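Local coordinates for protein restriction endonuclease (Mycobacterium sp., PDB 4F0Q) that probably binds methylated cytosine in DNA and cleaves the DNA nearby, working as a tetrameric modification-dependent restriction endonuclease, at residues F292-R306 / L433-V445. Numbering follows the deposited sequence.
Sequences FYDGRKHAFELLASR and LLASTVDEYGAAV
In the endonuclease domain, of the PDDEXK clan, helix 297-314 packs against the last helix of the chain, 430-440; the axes of the parts in contact come within 8.1 Å, at 117°, and Ala299 and Thr437 bring the backbones nearest. Ala299 offers little bulk here, and its carbonyl lies against Thr437 CB. Thr437 OG1 sits between its backbone N and carbonyl carbon (chi1 62°). It lies near the plane of the Tyr293 ring, at its edge, close to both Tyr293 OH and Leu434 O, each modelled at 2.4 Å from OG1, too short for the details of the bonds to be trusted. That placement leaves Thr437 CG2 to pack on Leu303 CB at 3.7 Å. Leu434 uses both branches: CD1 makes a CH-pi contact over one face of the Phe292 ring, 3.9 Å from its centroid, while CD2 touches Tyr293 CE2. The opposite face of Phe292 carries NH1 of Arg296, which also donates to Phe292 O at 2.7 Å, and Val438 CG2 meets the ring edge at CZ. Farther along, Leu302 pushes CD2 against the backbone between Glu440 and Tyr441, and the Tyr441 ring lays one face over Ala299 N, with His298 CB 3.5 Å from its CD1. The polar end belongs to Arg306, whose extended chain delivers NH1 to Ser436 OG at 2.9 Å and NH2 to Glu440 OE1 in a 3.1 Å salt bridge, the guanidinium and carboxylate planes 70° apart. A water also links NH2 to OE1. On the other side of helix 297-314, Phe300 and Ala304 rest on Ala356 of strand 347-357, a residue of the magnesium site. Leu302 and Ala444 meet Leu324 of strand 319-324, and helix 411-425 receives Leu433 and Arg306 through Met421.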
ATOM      1  N   PHE A 292     -25.627 -18.973  -8.494  1.00 26.23           N
ATOM      2  CA  PHE A 292     -25.902 -17.968  -9.515  1.00 20.99           C
ATOM      3  C   PHE A 292     -24.686 -17.723 -10.401  1.00 18.71           C
ATOM      4  O   PHE A 292     -24.781 -17.769 -11.628  1.00 21.58           O
ATOM      5  CB  PHE A 292     -26.350 -16.655  -8.870  1.00 18.99           C
ATOM      6  CG  PHE A 292     -26.784 -15.610  -9.859  1.00 21.30           C
ATOM      7  CD1 PHE A 292     -28.051 -15.652 -10.418  1.00 21.94           C
ATOM      8  CD2 PHE A 292     -25.929 -14.584 -10.225  1.00 18.23           C
ATOM      9  CE1 PHE A 292     -28.454 -14.694 -11.327  1.00 17.33           C
ATOM     10  CE2 PHE A 292     -26.328 -13.623 -11.132  1.00 14.92           C
ATOM     11  CZ  PHE A 292     -27.593 -13.678 -11.683  1.00 16.93           C
ATOM     12  N   TYR A 293     -23.543 -17.469  -9.772  1.00 17.89           N
ATOM     13  CA  TYR A 293     -22.327 -17.124 -10.500  1.00 18.38           C
ATOM     14  C   TYR A 293     -21.472 -18.336 -10.848  1.00 18.38           C
ATOM     15  O   TYR A 293     -20.291 -18.197 -11.166  1.00 23.36           O
ATOM     16  CB  TYR A 293     -21.496 -16.117  -9.702  1.00 22.05           C
ATOM     17  CG  TYR A 293     -22.146 -14.762  -9.565  1.00 16.66           C
ATOM     18  CD1 TYR A 293     -22.153 -13.863 -10.624  1.00 20.29           C
ATOM     19  CD2 TYR A 293     -22.749 -14.378  -8.376  1.00 18.50           C
ATOM     20  CE1 TYR A 293     -22.744 -12.621 -10.502  1.00 18.88           C
ATOM     21  CE2 TYR A 293     -23.342 -13.141  -8.246  1.00 19.04           C
ATOM     22  CZ  TYR A 293     -23.335 -12.265  -9.308  1.00 18.59           C
ATOM     23  OH  TYR A 293     -23.926 -11.030  -9.174  1.00 20.52           O
ATOM     24  N   ASP A 294     -22.068 -19.522 -10.786  1.00 24.14           N
ATOM     25  CA  ASP A 294     -21.363 -20.744 -11.150  1.00 21.30           C
ATOM     26  C   ASP A 294     -21.060 -20.743 -12.643  1.00 25.55           C
ATOM     27  O   ASP A 294     -20.030 -21.255 -13.081  1.00 26.19           O
ATOM     28  CB  ASP A 294     -22.190 -21.974 -10.780  1.00 23.21           C
ATOM     29  CG  ASP A 294     -21.406 -23.262 -10.906  1.00 26.70           C
ATOM     30  OD1 ASP A 294     -20.162 -23.210 -10.812  1.00 32.48           O
ATOM     31  OD2 ASP A 294     -22.031 -24.326 -11.095  1.00 33.80           O
ATOM     32  N   GLY A 295     -21.966 -20.156 -13.419  1.00 24.11           N
ATOM     33  CA  GLY A 295     -21.792 -20.046 -14.856  1.00 24.68           C
ATOM     34  C   GLY A 295     -21.691 -18.602 -15.308  1.00 22.41           C
ATOM     35  O   GLY A 295     -21.810 -18.302 -16.495  1.00 26.13           O
ATOM     36  N   ARG A 296     -21.471 -17.703 -14.353  1.00 21.62           N
ATOM     37  CA  ARG A 296     -21.330 -16.281 -14.646  1.00 19.24           C
ATOM     38  C   ARG A 296     -20.030 -15.738 -14.057  1.00 23.50           C
ATOM     39  O   ARG A 296     -20.015 -15.186 -12.956  1.00 27.31           O
ATOM     40  CB  ARG A 296     -22.529 -15.503 -14.105  1.00 24.00           C
ATOM     41  CG  ARG A 296     -23.858 -15.930 -14.706  1.00 21.79           C
ATOM     42  CD  ARG A 296     -25.015 -15.152 -14.106  1.00 24.72           C
ATOM     43  NE  ARG A 296     -26.285 -15.479 -14.749  1.00 21.11           N
ATOM     44  CZ  ARG A 296     -27.088 -16.464 -14.361  1.00 21.00           C
ATOM     45  NH1 ARG A 296     -26.757 -17.224 -13.328  1.00 26.12           N
ATOM     46  NH2 ARG A 296     -28.225 -16.688 -15.007  1.00 25.33           N
ATOM     47  N   LYS A 297     -18.945 -15.894 -14.807  1.00 21.72           N
ATOM     48  CA  LYS A 297     -17.605 -15.552 -14.338  1.00 24.68           C
ATOM     49  C   LYS A 297     -17.376 -14.048 -14.184  1.00 20.36           C
ATOM     50  O   LYS A 297     -17.007 -13.568 -13.107  1.00 20.26           O
ATOM     51  CB  LYS A 297     -16.567 -16.144 -15.296  1.00 24.08           C
ATOM     52  CG  LYS A 297     -15.121 -15.831 -14.951  1.00 26.62           C
ATOM     53  CD  LYS A 297     -14.183 -16.405 -16.001  1.00 19.65           C
ATOM     54  CE  LYS A 297     -12.734 -16.071 -15.697  1.00 21.86           C
ATOM     55  NZ  LYS A 297     -12.282 -16.680 -14.417  1.00 24.91           N
ATOM     56  N   HIS A 298     -17.598 -13.307 -15.263  1.00 20.47           N
ATOM     57  CA  HIS A 298     -17.267 -11.886 -15.292  1.00 25.07           C
ATOM     58  C   HIS A 298     -18.286 -11.019 -14.551  1.00 25.41           C
ATOM     59  O   HIS A 298     -17.955  -9.934 -14.064  1.00 24.94           O
ATOM     60  CB  HIS A 298     -17.077 -11.420 -16.734  1.00 26.10           C
ATOM     61  CG  HIS A 298     -16.074 -12.231 -17.494  1.00 26.39           C
ATOM     62  ND1 HIS A 298     -14.724 -11.955 -17.473  1.00 27.72           N
ATOM     63  CD2 HIS A 298     -16.222 -13.323 -18.282  1.00 27.59           C
ATOM     64  CE1 HIS A 298     -14.084 -12.835 -18.222  1.00 25.02           C
ATOM     65  NE2 HIS A 298     -14.970 -13.677 -18.723  1.00 24.44           N
ATOM     66  N   ALA A 299     -19.522 -11.499 -14.462  1.00 23.73           N
ATOM     67  CA  ALA A 299     -20.524 -10.846 -13.632  1.00 24.31           C
ATOM     68  C   ALA A 299     -20.086 -10.961 -12.178  1.00 20.95           C
ATOM     69  O   ALA A 299     -20.230 -10.022 -11.388  1.00 23.71           O
ATOM     70  CB  ALA A 299     -21.885 -11.488 -13.835  1.00 21.98           C
ATOM     71  N   PHE A 300     -19.536 -12.123 -11.837  1.00 20.39           N
ATOM     72  CA  PHE A 300     -18.972 -12.339 -10.514  1.00 18.39           C
ATOM     73  C   PHE A 300     -17.730 -11.482 -10.327  1.00 17.50           C
ATOM     74  O   PHE A 300     -17.403 -11.102  -9.209  1.00 18.80           O
ATOM     75  CB  PHE A 300     -18.635 -13.814 -10.292  1.00 14.75           C
ATOM     76  CG  PHE A 300     -18.065 -14.102  -8.933  1.00 18.18           C
ATOM     77  CD1 PHE A 300     -18.891 -14.168  -7.822  1.00 17.97           C
ATOM     78  CD2 PHE A 300     -16.705 -14.303  -8.764  1.00 18.60           C
ATOM     79  CE1 PHE A 300     -18.370 -14.430  -6.567  1.00 18.59           C
ATOM     80  CE2 PHE A 300     -16.178 -14.565  -7.513  1.00 17.02           C
ATOM     81  CZ  PHE A 300     -17.013 -14.630  -6.413  1.00 17.84           C
ATOM     82  N   GLU A 301     -17.038 -11.184 -11.423  1.00 17.48           N
ATOM     83  CA  GLU A 301     -15.902 -10.269 -11.364  1.00 20.12           C
ATOM     84  C   GLU A 301     -16.356  -8.849 -11.013  1.00 15.46           C
ATOM     85  O   GLU A 301     -15.731  -8.173 -10.193  1.00 15.35           O
ATOM     86  CB  GLU A 301     -15.121 -10.281 -12.682  1.00 20.34           C
ATOM     87  CG  GLU A 301     -14.424 -11.601 -12.976  1.00 21.55           C
ATOM     88  CD  GLU A 301     -13.712 -11.606 -14.315  1.00 23.66           C
ATOM     89  OE1 GLU A 301     -13.925 -10.666 -15.108  1.00 23.99           O
ATOM     90  OE2 GLU A 301     -12.937 -12.551 -14.574  1.00 21.46           O
ATOM     91  N   LEU A 302     -17.448  -8.408 -11.631  1.00 19.24           N
ATOM     92  CA  LEU A 302     -18.015  -7.091 -11.334  1.00 19.28           C
ATOM     93  C   LEU A 302     -18.500  -7.018  -9.886  1.00 17.34           C
ATOM     94  O   LEU A 302     -18.203  -6.056  -9.155  1.00 17.11           O
ATOM     95  CB  LEU A 302     -19.167  -6.775 -12.290  1.00 14.83           C
ATOM     96  CG  LEU A 302     -19.820  -5.401 -12.128  1.00 19.24           C
ATOM     97  CD1 LEU A 302     -18.796  -4.294 -12.328  1.00 20.03           C
ATOM     98  CD2 LEU A 302     -20.983  -5.238 -13.093  1.00 19.74           C
ATOM     99  N   LEU A 303     -19.248  -8.042  -9.480  1.00 17.27           N
ATOM    100  CA  LEU A 303     -19.714  -8.146  -8.102  1.00 17.76           C
ATOM    101  C   LEU A 303     -18.541  -8.102  -7.132  1.00 15.58           C
ATOM    102  O   LEU A 303     -18.613  -7.458  -6.091  1.00 15.42           O
ATOM    103  CB  LEU A 303     -20.510  -9.434  -7.886  1.00 17.82           C
ATOM    104  CG  LEU A 303     -20.927  -9.679  -6.432  1.00 18.49           C
ATOM    105  CD1 LEU A 303     -21.939  -8.639  -5.975  1.00 16.89           C
ATOM    106  CD2 LEU A 303     -21.467 -11.085  -6.236  1.00 14.53           C
ATOM    107  N   ALA A 304     -17.457  -8.783  -7.486  1.00 18.48           N
ATOM    108  CA  ALA A 304     -16.268  -8.824  -6.646  1.00 13.85           C
ATOM    109  C   ALA A 304     -15.589  -7.464  -6.583  1.00 13.78           C
ATOM    110  O   ALA A 304     -15.007  -7.108  -5.563  1.00 15.61           O
ATOM    111  CB  ALA A 304     -15.297  -9.875  -7.146  1.00 12.95           C
ATOM    112  N   SER A 305     -15.656  -6.710  -7.676  1.00 15.36           N
ATOM    113  CA  SER A 305     -15.110  -5.356  -7.685  1.00 14.93           C
ATOM    114  C   SER A 305     -15.904  -4.460  -6.734  1.00 17.45           C
ATOM    115  O   SER A 305     -15.325  -3.716  -5.931  1.00 16.10           O
ATOM    116  CB  SER A 305     -15.111  -4.772  -9.099  1.00 14.65           C
ATOM    117  OG  SER A 305     -16.429  -4.648  -9.603  1.00 24.87           O
ATOM    118  N   ARG A 306     -17.229  -4.542  -6.819  1.00 17.22           N
ATOM    119  CA  ARG A 306     -18.083  -3.752  -5.933  1.00 13.01           C
ATOM    120  C   ARG A 306     -17.892  -4.127  -4.461  1.00 14.47           C
ATOM    121  O   ARG A 306     -17.799  -3.256  -3.591  1.00 18.84           O
ATOM    122  CB  ARG A 306     -19.554  -3.889  -6.334  1.00 17.36           C
ATOM    123  CG  ARG A 306     -19.879  -3.280  -7.688  1.00 18.84           C
ATOM    124  CD  ARG A 306     -21.366  -3.338  -7.981  1.00 29.05           C
ATOM    125  NE  ARG A 306     -21.690  -2.726  -9.267  1.00 33.98           N
ATOM    126  CZ  ARG A 306     -22.921  -2.633  -9.762  1.00 33.00           C
ATOM    127  NH1 ARG A 306     -23.951  -3.111  -9.077  1.00 32.64           N
ATOM    128  NH2 ARG A 306     -23.121  -2.061 -10.940  1.00 33.18           N
ATOM    129  N   LEU A 433     -29.126  -6.540  -7.256  1.00 18.87           N
ATOM    130  CA  LEU A 433     -27.672  -6.508  -7.346  1.00 16.07           C
ATOM    131  C   LEU A 433     -27.144  -7.527  -8.350  1.00 21.86           C
ATOM    132  O   LEU A 433     -26.303  -7.199  -9.193  1.00 22.13           O
ATOM    133  CB  LEU A 433     -27.040  -6.750  -5.974  1.00 15.10           C
ATOM    134  CG  LEU A 433     -25.510  -6.800  -5.941  1.00 13.23           C
ATOM    135  CD1 LEU A 433     -24.920  -5.495  -6.449  1.00 17.87           C
ATOM    136  CD2 LEU A 433     -25.009  -7.108  -4.540  1.00 14.30           C
ATOM    137  N   LEU A 434     -27.637  -8.762  -8.265  1.00 23.45           N
ATOM    138  CA  LEU A 434     -27.158  -9.816  -9.161  1.00 19.16           C
ATOM    139  C   LEU A 434     -27.427  -9.480 -10.630  1.00 18.51           C
ATOM    140  O   LEU A 434     -26.532  -9.579 -11.478  1.00 22.30           O
ATOM    141  CB  LEU A 434     -27.773 -11.171  -8.800  1.00 19.00           C
ATOM    142  CG  LEU A 434     -27.564 -11.687  -7.371  1.00 16.87           C
ATOM    143  CD1 LEU A 434     -27.876 -13.174  -7.283  1.00 21.19           C
ATOM    144  CD2 LEU A 434     -26.156 -11.398  -6.867  1.00 21.83           C
ATOM    145  N   ALA A 435     -28.659  -9.070 -10.920  1.00 19.07           N
ATOM    146  CA  ALA A 435     -29.049  -8.682 -12.270  1.00 21.48           C
ATOM    147  C   ALA A 435     -28.278  -7.453 -12.730  1.00 22.76           C
ATOM    148  O   ALA A 435     -27.980  -7.309 -13.915  1.00 32.83           O
ATOM    149  CB  ALA A 435     -30.548  -8.427 -12.342  1.00 24.88           C
ATOM    150  N   SER A 436     -27.963  -6.566 -11.790  1.00 21.50           N
ATOM    151  CA  SER A 436     -27.108  -5.426 -12.094  1.00 22.02           C
ATOM    152  C   SER A 436     -25.744  -5.907 -12.581  1.00 21.09           C
ATOM    153  O   SER A 436     -25.235  -5.434 -13.601  1.00 24.76           O
ATOM    154  CB  SER A 436     -26.944  -4.528 -10.867  1.00 21.97           C
ATOM    155  OG  SER A 436     -26.035  -3.474 -11.125  1.00 33.10           O
ATOM    156  N   THR A 437     -25.164  -6.858 -11.855  1.00 22.57           N
ATOM    157  CA  THR A 437     -23.858  -7.406 -12.216  1.00 23.15           C
ATOM    158  C   THR A 437     -23.889  -8.127 -13.561  1.00 25.73           C
ATOM    159  O   THR A 437     -22.934  -8.053 -14.336  1.00 24.73           O
ATOM    160  CB  THR A 437     -23.316  -8.369 -11.139  1.00 17.06           C
ATOM    161  OG1 THR A 437     -24.203  -9.484 -10.994  1.00 16.62           O
ATOM    162  CG2 THR A 437     -23.176  -7.651  -9.803  1.00 18.21           C
ATOM    163  N   VAL A 438     -24.987  -8.827 -13.835  1.00 23.17           N
ATOM    164  CA  VAL A 438     -25.135  -9.534 -15.104  1.00 21.62           C
ATOM    165  C   VAL A 438     -25.283  -8.561 -16.274  1.00 25.28           C
ATOM    166  O   VAL A 438     -24.722  -8.775 -17.350  1.00 24.14           O
ATOM    167  CB  VAL A 438     -26.340 -10.501 -15.076  1.00 21.10           C
ATOM    168  CG1 VAL A 438     -26.605 -11.081 -16.457  1.00 24.75           C
ATOM    169  CG2 VAL A 438     -26.097 -11.610 -14.075  1.00 20.05           C
ATOM    170  N   ASP A 439     -26.027  -7.483 -16.053  1.00 25.76           N
ATOM    171  CA  ASP A 439     -26.334  -6.538 -17.122  1.00 25.44           C
ATOM    172  C   ASP A 439     -25.236  -5.507 -17.374  1.00 28.21           C
ATOM    173  O   ASP A 439     -25.166  -4.928 -18.459  1.00 31.11           O
ATOM    174  CB  ASP A 439     -27.652  -5.814 -16.835  1.00 23.47           C
ATOM    175  CG  ASP A 439     -28.841  -6.749 -16.823  1.00 23.53           C
ATOM    176  OD1 ASP A 439     -28.841  -7.725 -17.602  1.00 31.93           O
ATOM    177  OD2 ASP A 439     -29.777  -6.509 -16.032  1.00 28.27           O
ATOM    178  N   GLU A 440     -24.381  -5.272 -16.385  1.00 23.31           N
ATOM    179  CA  GLU A 440     -23.434  -4.165 -16.487  1.00 23.37           C
ATOM    180  C   GLU A 440     -21.952  -4.551 -16.502  1.00 24.10           C
ATOM    181  O   GLU A 440     -21.090  -3.675 -16.441  1.00 24.97           O
ATOM    182  CB  GLU A 440     -23.696  -3.145 -15.374  1.00 23.46           C
ATOM    183  CG  GLU A 440     -25.116  -2.602 -15.353  1.00 27.85           C
ATOM    184  CD  GLU A 440     -25.337  -1.586 -14.250  1.00 30.72           C
ATOM    185  OE1 GLU A 440     -24.348  -1.187 -13.602  1.00 37.61           O
ATOM    186  OE2 GLU A 440     -26.501  -1.188 -14.030  1.00 31.17           O
ATOM    187  N   TYR A 441     -21.646  -5.841 -16.592  1.00 22.83           N
ATOM    188  CA  TYR A 441     -20.247  -6.266 -16.541  1.00 24.11           C
ATOM    189  C   TYR A 441     -19.491  -6.000 -17.844  1.00 24.62           C
ATOM    190  O   TYR A 441     -18.287  -5.746 -17.829  1.00 25.63           O
ATOM    191  CB  TYR A 441     -20.112  -7.734 -16.111  1.00 26.26           C
ATOM    192  CG  TYR A 441     -20.423  -8.758 -17.182  1.00 29.14           C
ATOM    193  CD1 TYR A 441     -19.435  -9.208 -18.052  1.00 27.88           C
ATOM    194  CD2 TYR A 441     -21.696  -9.298 -17.306  1.00 27.94           C
ATOM    195  CE1 TYR A 441     -19.713 -10.149 -19.025  1.00 30.51           C
ATOM    196  CE2 TYR A 441     -21.984 -10.241 -18.277  1.00 26.23           C
ATOM    197  CZ  TYR A 441     -20.987 -10.663 -19.132  1.00 29.02           C
ATOM    198  OH  TYR A 441     -21.264 -11.601 -20.100  1.00 30.45           O
ATOM    199  N   GLY A 442     -20.200  -6.056 -18.967  1.00 24.03           N
ATOM    200  CA  GLY A 442     -19.588  -5.824 -20.262  1.00 23.75           C
ATOM    201  C   GLY A 442     -19.131  -4.390 -20.455  1.00 25.46           C
ATOM    202  O   GLY A 442     -18.085  -4.138 -21.053  1.00 26.97           O
ATOM    203  N   ALA A 443     -19.915  -3.448 -19.941  1.00 29.77           N
ATOM    204  CA  ALA A 443     -19.610  -2.028 -20.088  1.00 30.75           C
ATOM    205  C   ALA A 443     -18.614  -1.543 -19.039  1.00 30.88           C
ATOM    206  O   ALA A 443     -18.222  -0.375 -19.036  1.00 34.50           O
ATOM    207  CB  ALA A 443     -20.888  -1.203 -20.028  1.00 25.56           C
ATOM    208  N   ALA A 444     -18.207  -2.442 -18.149  1.00 29.14           N
ATOM    209  CA  ALA A 444     -17.247  -2.107 -17.105  1.00 24.69           C
ATOM    210  C   ALA A 444     -15.846  -2.556 -17.500  1.00 24.52           C
ATOM    211  O   ALA A 444     -14.936  -2.587 -16.674  1.00 27.89           O
ATOM    212  CB  ALA A 444     -17.655  -2.747 -15.787  1.00 21.06           C
ATOM    213  N   VAL A 445     -15.679  -2.896 -18.774  1.00 27.12           N
ATOM    214  CA  VAL A 445     -14.421  -3.445 -19.263  1.00 22.78           C
ATOM    215  C   VAL A 445     -13.626  -2.452 -20.104  1.00 29.03           C
ATOM    216  O   VAL A 445     -14.130  -1.918 -21.092  1.00 36.64           O
ATOM    217  CB  VAL A 445     -14.664  -4.712 -20.105  1.00 21.86           C
ATOM    218  CG1 VAL A 445     -13.376  -5.159 -20.777  1.00 21.86           C
ATOM    219  CG2 VAL A 445     -15.243  -5.822 -19.241  1.00 23.00           C
TER
HETATM  220  O   HOH W   1     -21.860  -1.821 -13.038  1.00 36.15           O